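Local atomic coordinates of proline iminopeptidase-related protein (Thermus thermophilus, PDB entry 2YYS), a protein that is of unknown function but may be a peptidase of the S33 family, with an alpha/beta hydrolase fold. Residues N38-V41 against L42-L46; N153-E156 against A157-E161; A275-P278 against A279-P283. All coordinates share one frame; numbering follows the deposited sequence.

Each contact lies in one continuous piece of chain and closes only a turn or two: helical in contacts 1 and 2, a loop leading into a weakly bonded turn in contact 3. They follow in series, and none encloses or crosses another. Contact 1 covers the N-cap and all of helix 40-46, which links strand 27-31 to strand 54-58 in the central sheet of the alpha/beta hydrolase fold. Contact 2 follows at the end of helix 150-160, among the helices between strands 119-125 and 221-226. Contact 3 lies near the C terminus, after helix 262-274. The centres of contacts 2 and 3 lie about 45 Å apart, on opposite sides of the chain's centre, and contact 1 touches neither.

Contact 1: residues N38-V41 against L42-L46; sequences NAYV and LREGL
Tyr-40 and Glu-44 meet one turn apart at the start of helix 40-46, the crossover helix of a beta-alpha-beta unit between strands 27-31 and 54-58. CG of Tyr-40 lies opposite its backbone N (chi1 180°), which brings the far part of the ring beside Glu-44. CG of Glu-44 lies 4.0 Å above one ring face, offset toward the rim. The glutamate chain bends at chi2, and its OE2 comes to 4.0 Å from CZ of Tyr-40. Ring and carboxylate planes are 37° apart. A water donates to both Tyr-40 O and Glu-44 OE2, so it bridges backbone and side chain. An alanine in place of Tyr-40 would remove the ring and would probably leave CG of Glu-44 without its apolar cover and the carboxylate freer to turn. Leu-184 and Ile-190 also touch this ring. Arg-43 runs outward as an extended chain. Its NE bonds to Gln-47, and NH1 forms salt bridges with Glu-3 and Glu-18. Ala-39 is the N-cap, and its O accepts from Arg-43 N at 3.0 Å. Just before it, Asn-38 makes an Asx turn: its OD1 accepts from Tyr-40 N at 2.9 Å, in the carbonyl plane.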
loop_
_atom_site.group_PDB
_atom_site.type_symbol
_atom_site.label_atom_id
_atom_site.label_comp_id
_atom_site.label_asym_id
_atom_site.label_seq_id
_atom_site.Cartn_x
_atom_site.Cartn_y
_atom_site.Cartn_z
ATOM N N ASN A 38 7.159 4.232 3.415
ATOM C CA ASN A 38 7.129 5.581 2.855
ATOM C C ASN A 38 6.797 5.519 1.377
ATOM O O ASN A 38 6.771 4.436 0.808
ATOM C CB ASN A 38 8.471 6.293 3.103
ATOM C CG ASN A 38 9.627 5.681 2.315
ATOM O OD1 ASN A 38 9.651 5.731 1.086
ATOM N ND2 ASN A 38 10.614 5.145 3.028
ATOM N N ALA A 39 6.589 6.678 0.758
ATOM C CA ALA A 39 6.098 6.776 -0.606
ATOM C C ALA A 39 7.174 7.037 -1.660
ATOM O O ALA A 39 6.849 7.336 -2.797
ATOM C CB ALA A 39 5.030 7.874 -0.692
ATOM N N TYR A 40 8.445 6.925 -1.307
ATOM C CA TYR A 40 9.508 7.292 -2.247
ATOM C C TYR A 40 9.581 6.352 -3.462
ATOM O O TYR A 40 9.500 6.792 -4.610
ATOM C CB TYR A 40 10.870 7.370 -1.544
ATOM C CG TYR A 40 11.987 7.737 -2.494
ATOM C CD1 TYR A 40 12.281 9.072 -2.778
ATOM C CD2 TYR A 40 12.713 6.747 -3.149
ATOM C CE1 TYR A 40 13.300 9.410 -3.664
ATOM C CE2 TYR A 40 13.737 7.067 -4.035
ATOM C CZ TYR A 40 14.020 8.395 -4.296
ATOM O OH TYR A 40 15.029 8.698 -5.178
ATOM N N VAL A 41 9.728 5.059 -3.212
ATOM C CA VAL A 41 9.855 4.079 -4.295
ATOM C C VAL A 41 8.563 4.017 -5.111
ATOM O O VAL A 41 8.564 3.921 -6.349
ATOM C CB VAL A 41 10.227 2.691 -3.741
ATOM C CG1 VAL A 41 9.946 1.578 -4.750
ATOM C CG2 VAL A 41 11.693 2.682 -3.357
ATOM N N LEU A 42 7.460 4.101 -4.386
ATOM C CA LEU A 42 6.139 4.047 -4.987
ATOM C C LEU A 42 5.943 5.190 -5.971
ATOM O O LEU A 42 5.501 4.976 -7.102
ATOM C CB LEU A 42 5.094 4.063 -3.882
ATOM C CG LEU A 42 3.679 3.663 -4.226
ATOM C CD1 LEU A 42 3.605 2.346 -4.971
ATOM C CD2 LEU A 42 2.880 3.592 -2.910
ATOM N N ARG A 43 6.334 6.401 -5.588
ATOM C CA ARG A 43 6.249 7.525 -6.515
ATOM C C ARG A 43 7.108 7.310 -7.767
ATOM O O ARG A 43 6.665 7.588 -8.885
ATOM C CB ARG A 43 6.659 8.837 -5.850
ATOM C CG ARG A 43 6.864 9.942 -6.867
ATOM C CD ARG A 43 7.000 11.338 -6.308
ATOM N NE ARG A 43 7.215 12.295 -7.399
ATOM C CZ ARG A 43 7.425 13.590 -7.242
ATOM N NH1 ARG A 43 7.431 14.124 -6.031
ATOM N NH2 ARG A 43 7.617 14.364 -8.302
ATOM N N GLU A 44 8.343 6.842 -7.584
ATOM C CA GLU A 44 9.240 6.627 -8.712
ATOM C C GLU A 44 8.653 5.612 -9.698
ATOM O O GLU A 44 8.854 5.728 -10.895
ATOM C CB GLU A 44 10.634 6.182 -8.239
ATOM C CG GLU A 44 11.372 7.185 -7.353
ATOM C CD GLU A 44 11.727 8.500 -8.052
ATOM O OE1 GLU A 44 11.998 8.495 -9.269
ATOM O OE2 GLU A 44 11.735 9.553 -7.373
ATOM N N GLY A 45 7.921 4.627 -9.193
ATOM C CA GLY A 45 7.293 3.626 -10.033
ATOM C C GLY A 45 6.002 4.032 -10.726
ATOM O O GLY A 45 5.697 3.533 -11.812
ATOM N N LEU A 46 5.234 4.927 -10.124
ATOM C CA LEU A 46 3.903 5.252 -10.635
ATOM C C LEU A 46 3.834 6.557 -11.417
ATOM O O LEU A 46 3.009 6.667 -12.328
ATOM C CB LEU A 46 2.879 5.286 -9.492
ATOM C CG LEU A 46 2.756 4.005 -8.661
ATOM C CD1 LEU A 46 1.698 4.159 -7.591
ATOM C CD2 LEU A 46 2.446 2.785 -9.526
HETATM O O HOH W 1 7.673 3.379 -1.471
HETATM O O HOH W 2 10.010 9.678 -5.267
#

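Contact 2: residues N153-E156 against A157-E161; sequences NLKE and ALKRE
Glu-156 and Lys-159 form a salt bridge on the last turns of helix 150-160, with Lys-155 as the third member of the network. The two lysines are exposed; Glu-156 is partly covered and also touches Leu-144. Glu-156 has the most surface buried here. The bend at chi2 (-60°) swings its carboxylate forward, toward Lys-159. Lys-159 runs alongside it, pointing the same way, and is extended beyond CG. Its NZ reaches OE2 of Glu-156 at 2.9 Å. It arrives on the syn side of that oxygen, 19° out of the carboxylate plane. Lys-155 points the same way as Lys-159, but its chain is bent at chi3 and chi4 where that of Lys-159 is extended. Its NZ comes to 3.1 Å from the same OE2 of Glu-156, nearly in line with the C-O bond. The two ammonium groups are thus neighbours, with Lys-155 NZ 3.9 Å from Lys-159 NZ.

Ala-157 has its CB 3.4 Å from Asn-153 O, the carbonyl that accepts its own N-H. It also packs against Leu-166 of helix 163-171. Leu-154 and Leu-158 make a looser apolar pair, CG of the first lying 4.4 Å from CD1 of the second. Leu-154 also touches Leu-138 and Trp-206. Ala-157, Leu-154 and Leu-158 thus face neighbouring parts of the fold.

A single oxygen, OE2, takes a bond from each lysine. The carboxylate's negative charge probably offsets the repulsion between the two ammonium groups and lets them stay close.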
loop_
_atom_site.group_PDB
_atom_site.type_symbol
_atom_site.label_atom_id
_atom_site.label_comp_id
_atom_site.label_asym_id
_atom_site.label_seq_id
_atom_site.Cartn_x
_atom_site.Cartn_y
_atom_site.Cartn_z
ATOM N N ASN A 153 3.678 -18.044 14.434
ATOM C CA ASN A 153 4.263 -18.330 13.126
ATOM C C ASN A 153 5.363 -17.342 12.818
ATOM O O ASN A 153 6.434 -17.723 12.370
ATOM C CB ASN A 153 3.205 -18.297 12.024
ATOM C CG ASN A 153 2.451 -19.590 11.921
ATOM O OD1 ASN A 153 1.277 -19.609 11.570
ATOM N ND2 ASN A 153 3.122 -20.686 12.234
ATOM N N LEU A 154 5.091 -16.070 13.082
ATOM C CA LEU A 154 6.062 -15.012 12.868
ATOM C C LEU A 154 7.309 -15.222 13.731
ATOM O O LEU A 154 8.430 -15.179 13.231
ATOM C CB LEU A 154 5.420 -13.668 13.184
ATOM C CG LEU A 154 6.235 -12.417 12.874
ATOM C CD1 LEU A 154 6.463 -12.238 11.371
ATOM C CD2 LEU A 154 5.510 -11.216 13.456
ATOM N N LYS A 155 7.094 -15.453 15.024
ATOM C CA LYS A 155 8.179 -15.642 15.981
ATOM C C LYS A 155 9.053 -16.840 15.601
ATOM O O LYS A 155 10.268 -16.752 15.635
ATOM C CB LYS A 155 7.612 -15.805 17.406
ATOM C CG LYS A 155 8.648 -16.204 18.478
ATOM C CD LYS A 155 8.117 -16.033 19.919
ATOM C CE LYS A 155 7.085 -17.108 20.298
ATOM N NZ LYS A 155 7.630 -18.501 20.301
ATOM N N GLU A 156 8.427 -17.950 15.227
ATOM C CA GLU A 156 9.161 -19.160 14.860
ATOM C C GLU A 156 9.932 -19.022 13.533
ATOM O O GLU A 156 11.015 -19.586 13.379
ATOM C CB GLU A 156 8.209 -20.365 14.811
ATOM C CG GLU A 156 7.637 -20.753 16.176
ATOM C CD GLU A 156 8.714 -21.120 17.185
ATOM O OE1 GLU A 156 9.531 -22.008 16.873
ATOM O OE2 GLU A 156 8.743 -20.515 18.281
ATOM N N ALA A 157 9.362 -18.282 12.587
ATOM C CA ALA A 157 10.033 -17.970 11.333
ATOM C C ALA A 157 11.289 -17.138 11.588
ATOM O O ALA A 157 12.334 -17.406 10.998
ATOM C CB ALA A 157 9.104 -17.226 10.403
ATOM N N LEU A 158 11.175 -16.152 12.487
ATOM C CA LEU A 158 12.250 -15.201 12.763
ATOM C C LEU A 158 13.351 -15.792 13.637
ATOM O O LEU A 158 14.433 -15.224 13.726
ATOM C CB LEU A 158 11.694 -13.910 13.378
ATOM C CG LEU A 158 10.726 -13.078 12.510
ATOM C CD1 LEU A 158 10.565 -11.643 13.045
ATOM C CD2 LEU A 158 11.121 -13.045 11.032
ATOM N N LYS A 159 13.085 -16.935 14.262
ATOM C CA LYS A 159 14.134 -17.695 14.937
ATOM C C LYS A 159 15.062 -18.344 13.910
ATOM O O LYS A 159 16.255 -18.498 14.161
ATOM C CB LYS A 159 13.532 -18.786 15.832
ATOM C CG LYS A 159 13.023 -18.296 17.190
ATOM C CD LYS A 159 12.687 -19.488 18.107
ATOM C CE LYS A 159 11.800 -19.085 19.286
ATOM N NZ LYS A 159 11.104 -20.275 19.868
ATOM N N ARG A 160 14.505 -18.738 12.765
ATOM C CA ARG A 160 15.269 -19.442 11.732
ATOM C C ARG A 160 16.015 -18.492 10.801
ATOM O O ARG A 160 17.157 -18.753 10.432
ATOM C CB ARG A 160 14.346 -20.368 10.930
ATOM C CG ARG A 160 13.834 -21.548 11.752
ATOM C CD ARG A 160 13.232 -22.687 10.937
ATOM N NE ARG A 160 14.112 -23.856 10.856
ATOM C CZ ARG A 160 13.877 -24.950 10.123
ATOM N NH1 ARG A 160 12.775 -25.067 9.388
ATOM N NH2 ARG A 160 14.764 -25.942 10.121
ATOM N N GLU A 161 15.368 -17.394 10.422
ATOM C CA GLU A 161 15.957 -16.429 9.498
ATOM C C GLU A 161 15.551 -15.010 9.840
ATOM O O GLU A 161 14.505 -14.788 10.431
ATOM C CB GLU A 161 15.520 -16.736 8.066
ATOM C CG GLU A 161 15.825 -18.155 7.613
ATOM C CD GLU A 161 15.701 -18.320 6.117
ATOM O OE1 GLU A 161 16.362 -17.552 5.392
ATOM O OE2 GLU A 161 14.942 -19.207 5.669
#

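Contact 3: residues A275-P278 against A279-P283; sequences ALVP and ALRGP
Val-277, just before the short, weakly bonded helical turn 278-281, packs beside Leu-280 within it. The turn follows helix 262-274 near the C terminus of this alpha/beta hydrolase fold. Both side chains point the same way. CG1 of Val-277 lies opposite the backbone N (chi1 -156°), and this puts it 3.5 Å from CG of Leu-280. CD1 of Leu-280 is almost as near to the same methyl. The other methyl, CG2, faces Arg-281. Bends at chi2 and chi3 bring NH1 of Arg-281 obliquely to 4.1 Å from CG2 of Val-277. Val-277 also supplies the backbone anchor. Its O accepts from Arg-281 N at 3.0 Å, with the hydrogen bond nearly straight (170°), and more weakly from Leu-280 N. CB of Pro-278 lies 3.8 Å from Gly-282 O, and the side chain also touches Pro-220. Gly-282 leaves helical geometry with a positive phi of 104°. A side chain there would be jammed against the carbonyl O of Arg-281 and would clash with CD of Pro-283. The turn ends with a weak bond from Gly-282 N to Pro-278 O at 3.0 Å.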
loop_
_atom_site.group_PDB
_atom_site.type_symbol
_atom_site.label_atom_id
_atom_site.label_comp_id
_atom_site.label_asym_id
_atom_site.label_seq_id
_atom_site.Cartn_x
_atom_site.Cartn_y
_atom_site.Cartn_z
ATOM N N ALA A 275 -10.368 2.798 -16.100
ATOM C CA ALA A 275 -11.573 2.234 -15.493
ATOM C C ALA A 275 -12.092 3.005 -14.279
ATOM O O ALA A 275 -13.176 2.712 -13.785
ATOM C CB ALA A 275 -11.334 0.774 -15.106
ATOM N N LEU A 276 -11.329 3.980 -13.797
ATOM C CA LEU A 276 -11.760 4.795 -12.662
ATOM C C LEU A 276 -12.860 5.783 -13.060
ATOM O O LEU A 276 -13.472 6.398 -12.203
ATOM C CB LEU A 276 -10.572 5.549 -12.054
ATOM C CG LEU A 276 -9.551 4.733 -11.249
ATOM C CD1 LEU A 276 -8.447 5.653 -10.754
ATOM C CD2 LEU A 276 -10.160 3.979 -10.058
ATOM N N VAL A 277 -13.117 5.914 -14.354
ATOM C CA VAL A 277 -14.171 6.791 -14.850
ATOM C C VAL A 277 -15.142 6.007 -15.753
ATOM O O VAL A 277 -15.173 6.193 -16.963
ATOM C CB VAL A 277 -13.580 8.006 -15.615
ATOM C CG1 VAL A 277 -14.566 9.150 -15.590
ATOM C CG2 VAL A 277 -12.228 8.454 -15.013
ATOM N N PRO A 278 -15.942 5.130 -15.165
ATOM C CA PRO A 278 -16.878 4.307 -15.950
ATOM C C PRO A 278 -18.026 5.093 -16.617
ATOM O O PRO A 278 -18.610 4.591 -17.575
ATOM C CB PRO A 278 -17.426 3.318 -14.918
ATOM C CG PRO A 278 -17.290 4.017 -13.625
ATOM C CD PRO A 278 -16.039 4.849 -13.724
ATOM N N ALA A 279 -18.358 6.279 -16.125
ATOM C CA ALA A 279 -19.348 7.112 -16.803
ATOM C C ALA A 279 -18.856 7.513 -18.200
ATOM O O ALA A 279 -19.657 7.648 -19.118
ATOM C CB ALA A 279 -19.674 8.342 -15.983
ATOM N N LEU A 280 -17.542 7.697 -18.346
ATOM C CA LEU A 280 -16.933 8.030 -19.640
ATOM C C LEU A 280 -16.547 6.823 -20.491
ATOM O O LEU A 280 -16.910 6.769 -21.654
ATOM C CB LEU A 280 -15.714 8.941 -19.455
ATOM C CG LEU A 280 -15.955 10.213 -18.631
ATOM C CD1 LEU A 280 -14.720 11.095 -18.636
ATOM C CD2 LEU A 280 -17.148 10.998 -19.118
ATOM N N ARG A 281 -15.832 5.856 -19.916
ATOM C CA ARG A 281 -15.236 4.748 -20.690
ATOM C C ARG A 281 -16.043 3.466 -20.633
ATOM O O ARG A 281 -15.923 2.617 -21.516
ATOM C CB ARG A 281 -13.819 4.424 -20.211
ATOM C CG ARG A 281 -12.987 5.613 -19.800
ATOM C CD ARG A 281 -12.031 6.114 -20.864
ATOM N NE ARG A 281 -11.913 7.569 -20.782
ATOM C CZ ARG A 281 -11.320 8.237 -19.787
ATOM N NH1 ARG A 281 -10.753 7.592 -18.760
ATOM N NH2 ARG A 281 -11.286 9.568 -19.814
ATOM N N GLY A 282 -16.832 3.310 -19.581
ATOM C CA GLY A 282 -17.644 2.122 -19.402
ATOM C C GLY A 282 -17.042 1.195 -18.361
ATOM O O GLY A 282 -15.916 1.416 -17.901
ATOM N N PRO A 283 -17.779 0.144 -18.014
ATOM C CA PRO A 283 -17.445 -0.720 -16.872
ATOM C C PRO A 283 -16.473 -1.862 -17.188
ATOM O O PRO A 283 -15.953 -1.948 -18.308
ATOM C CB PRO A 283 -18.809 -1.315 -16.507
ATOM C CG PRO A 283 -19.493 -1.492 -17.867
ATOM C CD PRO A 283 -18.998 -0.322 -18.710
#